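Local structure of alpha-1,3-glucanase (Streptomyces thermodiastaticus, 7C7D) at residues A[330-342]-A[357-369]. The protein hydrolyses alpha-1,3-glucan as a thermostable GH87 glycosidase, of which this is the catalytic unit, with a bound calcium ion. Residues are numbered along the deposited sequence; the frame is centred on the assembly and turned at random.
Sequences GLWLTGTNDDLVV and LNGTAKNVTVRDN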
loop_
_atom_site.group_PDB
_atom_site.type_symbol
_atom_site.label_atom_id
_atom_site.label_comp_id
_atom_site.label_asym_id
_atom_site.label_seq_id
_atom_site.Cartn_x
_atom_site.Cartn_y
_atom_site.Cartn_z
ATOM N N GLY A 330 -5.842 -7.528 -2.091
ATOM C CA GLY A 330 -5.135 -8.555 -1.350
ATOM C C GLY A 330 -6.024 -9.232 -0.324
ATOM O O GLY A 330 -6.276 -10.438 -0.401
ATOM N N LEU A 331 -6.520 -8.467 0.645
ATOM C CA LEU A 331 -7.422 -8.987 1.669
ATOM C C LEU A 331 -8.606 -8.043 1.783
ATOM O O LEU A 331 -8.458 -6.905 2.246
ATOM C CB LEU A 331 -6.725 -9.149 3.022
ATOM C CG LEU A 331 -5.556 -10.140 3.095
ATOM C CD1 LEU A 331 -4.224 -9.485 2.729
ATOM C CD2 LEU A 331 -5.469 -10.770 4.481
ATOM N N TRP A 332 -9.763 -8.511 1.336
ATOM C CA TRP A 332 -11.015 -7.789 1.484
ATOM C C TRP A 332 -11.734 -8.480 2.631
ATOM O O TRP A 332 -12.269 -9.577 2.466
ATOM C CB TRP A 332 -11.801 -7.868 0.182
ATOM C CG TRP A 332 -13.017 -7.047 0.234
ATOM C CD1 TRP A 332 -13.087 -5.695 0.109
ATOM C CD2 TRP A 332 -14.347 -7.507 0.476
ATOM N NE1 TRP A 332 -14.386 -5.282 0.236
ATOM C CE2 TRP A 332 -15.182 -6.377 0.460
ATOM C CE3 TRP A 332 -14.914 -8.767 0.694
ATOM C CZ2 TRP A 332 -16.558 -6.465 0.649
ATOM C CZ3 TRP A 332 -16.279 -8.856 0.874
ATOM C CH2 TRP A 332 -17.088 -7.712 0.851
ATOM N N LEU A 333 -11.702 -7.863 3.809
ATOM C CA LEU A 333 -12.093 -8.525 5.046
ATOM C C LEU A 333 -13.422 -7.978 5.546
ATOM O O LEU A 333 -13.608 -6.758 5.644
ATOM C CB LEU A 333 -11.006 -8.363 6.111
ATOM C CG LEU A 333 -9.700 -9.089 5.758
ATOM C CD1 LEU A 333 -8.506 -8.539 6.542
ATOM C CD2 LEU A 333 -9.838 -10.595 5.977
ATOM N N THR A 334 -14.340 -8.887 5.860
ATOM C CA THR A 334 -15.649 -8.536 6.381
ATOM C C THR A 334 -16.017 -9.541 7.457
ATOM O O THR A 334 -15.427 -10.617 7.551
ATOM C CB THR A 334 -16.723 -8.637 5.291
ATOM O OG1 THR A 334 -16.752 -9.976 4.766
ATOM C CG2 THR A 334 -16.442 -7.660 4.166
ATOM N N GLY A 335 -17.018 -9.189 8.260
ATOM C CA GLY A 335 -17.518 -10.140 9.233
ATOM C C GLY A 335 -16.542 -10.340 10.379
ATOM O O GLY A 335 -15.800 -9.435 10.769
ATOM N N THR A 336 -16.538 -11.552 10.921
ATOM C CA THR A 336 -15.745 -11.828 12.114
ATOM C C THR A 336 -14.293 -12.089 11.741
ATOM O O THR A 336 -13.986 -13.071 11.056
ATOM C CB THR A 336 -16.320 -13.026 12.861
ATOM O OG1 THR A 336 -17.680 -12.750 13.204
ATOM C CG2 THR A 336 -15.520 -13.304 14.134
ATOM N N ASN A 337 -13.403 -11.215 12.205
ATOM C CA ASN A 337 -11.964 -11.394 12.069
ATOM C C ASN A 337 -11.280 -11.017 13.374
ATOM O O ASN A 337 -10.186 -10.448 13.376
ATOM C CB ASN A 337 -11.407 -10.567 10.912
ATOM C CG ASN A 337 -11.732 -11.172 9.566
ATOM O OD1 ASN A 337 -11.231 -12.245 9.220
ATOM N ND2 ASN A 337 -12.574 -10.490 8.796
ATOM N N ASP A 338 -11.918 -11.331 14.504
ATOM C CA ASP A 338 -11.465 -10.814 15.793
ATOM C C ASP A 338 -10.004 -11.160 16.020
ATOM O O ASP A 338 -9.600 -12.318 15.892
ATOM C CB ASP A 338 -12.266 -11.449 16.934
ATOM C CG ASP A 338 -13.750 -11.136 16.890
ATOM O OD1 ASP A 338 -14.238 -10.502 15.941
ATOM O OD2 ASP A 338 -14.444 -11.567 17.837
ATOM N N ASP A 339 -9.219 -10.151 16.390
ATOM C CA ASP A 339 -7.832 -10.337 16.799
ATOM C C ASP A 339 -6.934 -10.808 15.665
ATOM O O ASP A 339 -5.821 -11.273 15.912
ATOM C CB ASP A 339 -7.716 -11.249 18.029
ATOM C CG ASP A 339 -8.696 -10.866 19.108
ATOM O OD1 ASP A 339 -8.657 -9.695 19.517
ATOM O OD2 ASP A 339 -9.527 -11.706 19.520
ATOM N N LEU A 340 -7.379 -10.675 14.417
ATOM C CA LEU A 340 -6.561 -11.084 13.283
ATOM C C LEU A 340 -5.250 -10.309 13.278
ATOM O O LEU A 340 -5.227 -9.096 13.509
ATOM C CB LEU A 340 -7.322 -10.813 11.981
ATOM C CG LEU A 340 -6.581 -11.016 10.658
ATOM C CD1 LEU A 340 -6.254 -12.489 10.416
ATOM C CD2 LEU A 340 -7.392 -10.464 9.505
ATOM N N VAL A 341 -4.153 -11.009 12.995
ATOM C CA VAL A 341 -2.846 -10.377 12.824
ATOM C C VAL A 341 -2.385 -10.618 11.391
ATOM O O VAL A 341 -2.230 -11.772 10.969
ATOM C CB VAL A 341 -1.803 -10.890 13.832
ATOM C CG1 VAL A 341 -0.447 -10.236 13.567
ATOM C CG2 VAL A 341 -2.272 -10.628 15.254
ATOM N N VAL A 342 -2.168 -9.532 10.649
ATOM C CA VAL A 342 -1.649 -9.585 9.285
ATOM C C VAL A 342 -0.276 -8.933 9.338
ATOM O O VAL A 342 -0.172 -7.711 9.485
ATOM C CB VAL A 342 -2.581 -8.857 8.304
ATOM C CG1 VAL A 342 -1.972 -8.815 6.915
ATOM C CG2 VAL A 342 -3.961 -9.518 8.275
ATOM N N LEU A 357 -10.374 -3.369 5.721
ATOM C CA LEU A 357 -11.227 -3.861 6.801
ATOM C C LEU A 357 -12.601 -3.261 6.560
ATOM O O LEU A 357 -12.912 -2.157 7.009
ATOM C CB LEU A 357 -10.671 -3.469 8.163
ATOM C CG LEU A 357 -9.248 -3.932 8.478
ATOM C CD1 LEU A 357 -8.873 -3.543 9.902
ATOM C CD2 LEU A 357 -9.107 -5.431 8.281
ATOM N N ASN A 358 -13.434 -3.992 5.822
ATOM C CA ASN A 358 -14.746 -3.482 5.419
ATOM C C ASN A 358 -15.812 -3.890 6.439
ATOM O O ASN A 358 -16.707 -4.693 6.182
ATOM C CB ASN A 358 -15.093 -3.943 4.007
ATOM C CG ASN A 358 -16.320 -3.246 3.448
ATOM O OD1 ASN A 358 -16.744 -2.202 3.950
ATOM N ND2 ASN A 358 -16.897 -3.819 2.404
ATOM N N GLY A 359 -15.699 -3.299 7.615
ATOM C CA GLY A 359 -16.699 -3.418 8.667
ATOM C C GLY A 359 -16.453 -4.589 9.593
ATOM O O GLY A 359 -15.858 -5.605 9.227
ATOM N N THR A 360 -16.903 -4.424 10.838
ATOM C CA THR A 360 -17.011 -5.490 11.827
ATOM C C THR A 360 -15.663 -5.935 12.390
ATOM O O THR A 360 -15.632 -6.842 13.227
ATOM C CB THR A 360 -17.801 -6.704 11.298
ATOM O OG1 THR A 360 -18.890 -6.250 10.485
ATOM C CG2 THR A 360 -18.355 -7.562 12.434
ATOM N N ALA A 361 -14.551 -5.336 11.964
ATOM C CA ALA A 361 -13.240 -5.786 12.408
ATOM C C ALA A 361 -13.007 -5.362 13.853
ATOM O O ALA A 361 -13.230 -4.203 14.211
ATOM C CB ALA A 361 -12.154 -5.198 11.510
ATOM N N LYS A 362 -12.536 -6.295 14.678
ATOM C CA LYS A 362 -12.335 -6.046 16.101
ATOM C C LYS A 362 -10.908 -6.414 16.466
ATOM O O LYS A 362 -10.512 -7.577 16.340
ATOM C CB LYS A 362 -13.328 -6.854 16.941
ATOM C CG LYS A 362 -14.771 -6.441 16.727
ATOM C CD LYS A 362 -15.720 -7.268 17.576
ATOM C CE LYS A 362 -17.166 -6.990 17.209
ATOM N NZ LYS A 362 -17.349 -7.038 15.732
ATOM N N ASN A 363 -10.141 -5.423 16.924
ATOM C CA ASN A 363 -8.765 -5.643 17.363
ATOM C C ASN A 363 -7.909 -6.319 16.296
ATOM O O ASN A 363 -7.088 -7.189 16.600
ATOM C CB ASN A 363 -8.688 -6.401 18.691
ATOM C CG ASN A 363 -7.297 -6.347 19.289
ATOM O OD1 ASN A 363 -6.616 -5.322 19.187
ATOM N ND2 ASN A 363 -6.846 -7.458 19.866
ATOM N N VAL A 364 -8.077 -5.902 15.042
ATOM C CA VAL A 364 -7.224 -6.397 13.966
ATOM C C VAL A 364 -5.943 -5.575 13.949
ATOM O O VAL A 364 -5.987 -4.347 14.057
ATOM C CB VAL A 364 -7.948 -6.315 12.611
ATOM C CG1 VAL A 364 -7.002 -6.712 11.479
ATOM C CG2 VAL A 364 -9.197 -7.184 12.623
ATOM N N THR A 365 -4.801 -6.255 13.832
ATOM C CA THR A 365 -3.490 -5.622 13.721
ATOM C C THR A 365 -2.911 -5.930 12.347
ATOM O O THR A 365 -2.752 -7.102 11.987
ATOM C CB THR A 365 -2.538 -6.135 14.805
ATOM O OG1 THR A 365 -3.040 -5.760 16.088
ATOM C CG2 THR A 365 -1.142 -5.545 14.639
ATOM N N VAL A 366 -2.581 -4.880 11.596
ATOM C CA VAL A 366 -1.902 -4.998 10.311
ATOM C C VAL A 366 -0.558 -4.308 10.490
ATOM O O VAL A 366 -0.505 -3.079 10.624
ATOM C CB VAL A 366 -2.718 -4.351 9.182
ATOM C CG1 VAL A 366 -1.998 -4.468 7.837
ATOM C CG2 VAL A 366 -4.118 -4.985 9.116
ATOM N N ARG A 367 0.526 -5.090 10.542
ATOM C CA ARG A 367 1.825 -4.535 10.908
ATOM C C ARG A 367 2.965 -5.148 10.103
ATOM O O ARG A 367 2.929 -6.319 9.716
ATOM C CB ARG A 367 2.118 -4.705 12.408
ATOM C CG ARG A 367 2.308 -6.139 12.857
ATOM C CD ARG A 367 2.618 -6.244 14.345
ATOM N NE ARG A 367 2.628 -7.643 14.756
ATOM C CZ ARG A 367 2.176 -8.090 15.924
ATOM N NH1 ARG A 367 1.689 -7.241 16.822
ATOM N NH2 ARG A 367 2.217 -9.390 16.197
ATOM N N ASP A 368 3.998 -4.338 9.866
ATOM C CA ASP A 368 5.240 -4.815 9.264
ATOM C C ASP A 368 5.027 -5.422 7.881
ATOM O O ASP A 368 5.688 -6.394 7.511
ATOM C CB ASP A 368 5.985 -5.767 10.194
ATOM C CG ASP A 368 6.550 -5.049 11.385
ATOM O OD1 ASP A 368 7.428 -4.184 11.188
ATOM O OD2 ASP A 368 6.094 -5.325 12.510
ATOM N N ASN A 369 4.108 -4.841 7.114
ATOM C CA ASN A 369 3.887 -5.245 5.738
ATOM C C ASN A 369 4.470 -4.211 4.790
ATOM O O ASN A 369 4.624 -3.035 5.130
ATOM C CB ASN A 369 2.392 -5.396 5.450
ATOM C CG ASN A 369 1.731 -6.390 6.376
ATOM O OD1 ASN A 369 1.915 -7.596 6.238
ATOM N ND2 ASN A 369 0.964 -5.889 7.332
HETATM O O HOH W 1 -13.334 -5.915 8.343
HETATM O O HOH W 2 -13.597 -8.091 9.984
HETATM O O HOH W 3 -18.221 -6.652 7.548
HETATM O O HOH W 4 -13.804 -8.906 13.807
HETATM O O HOH W 5 -16.863 -9.881 15.530
#
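D339 and N363 cross obliquely, carboxylate and amide planes 74° apart. N363 ND2 reaches D339 OD1 at 2.9 Å, on the anti side of the carboxylate, with the oxygen close to the amide plane. With CG of N363 anti to its backbone N (chi1 -167°) the amide lies across to the acid, while its OD1 is taken by R392. Asparagine also tolerates the positive phi here (55°) better than most residues. D339, likewise at positive phi, sits in the type II turn N337-L340, and its N donates almost straight to K362 O. Alongside, D338 and K362 point the same way; their charged atoms stay 4.7 Å apart, OD1 to NZ, and one water joins them. Beyond the turn the segments run in parallel register as successive coils of the right-handed parallel beta-helix of pectate lyase-like proteins. Like residues recur from coil to coil: L333 lies beside L357, CD1 to CD2 3.6 Å, and V342 beside V366, branched side chains that suit the buried interior around L355. On the other face, V341 CG1 lies over one face of the R367 guanidinium, 3.8 Å from R367 NH2; R367 NE forms a salt bridge with E343. V342 O is gripped twice: R367 N makes the ladder bond, and N369 ND2, 3.0 Å away, comes from above the carbonyl plane. The asparagine amide suits this place because ND2 also donates to N396 and OD1 accepts from N345 N. In the loop between the L333-L357 pair and the turn, G335 and T360 still touch, but a water accepts from G335 N and donates to N358 O; glycine suits G335 (positive phi) and G359, where a CB would jam against N358 O.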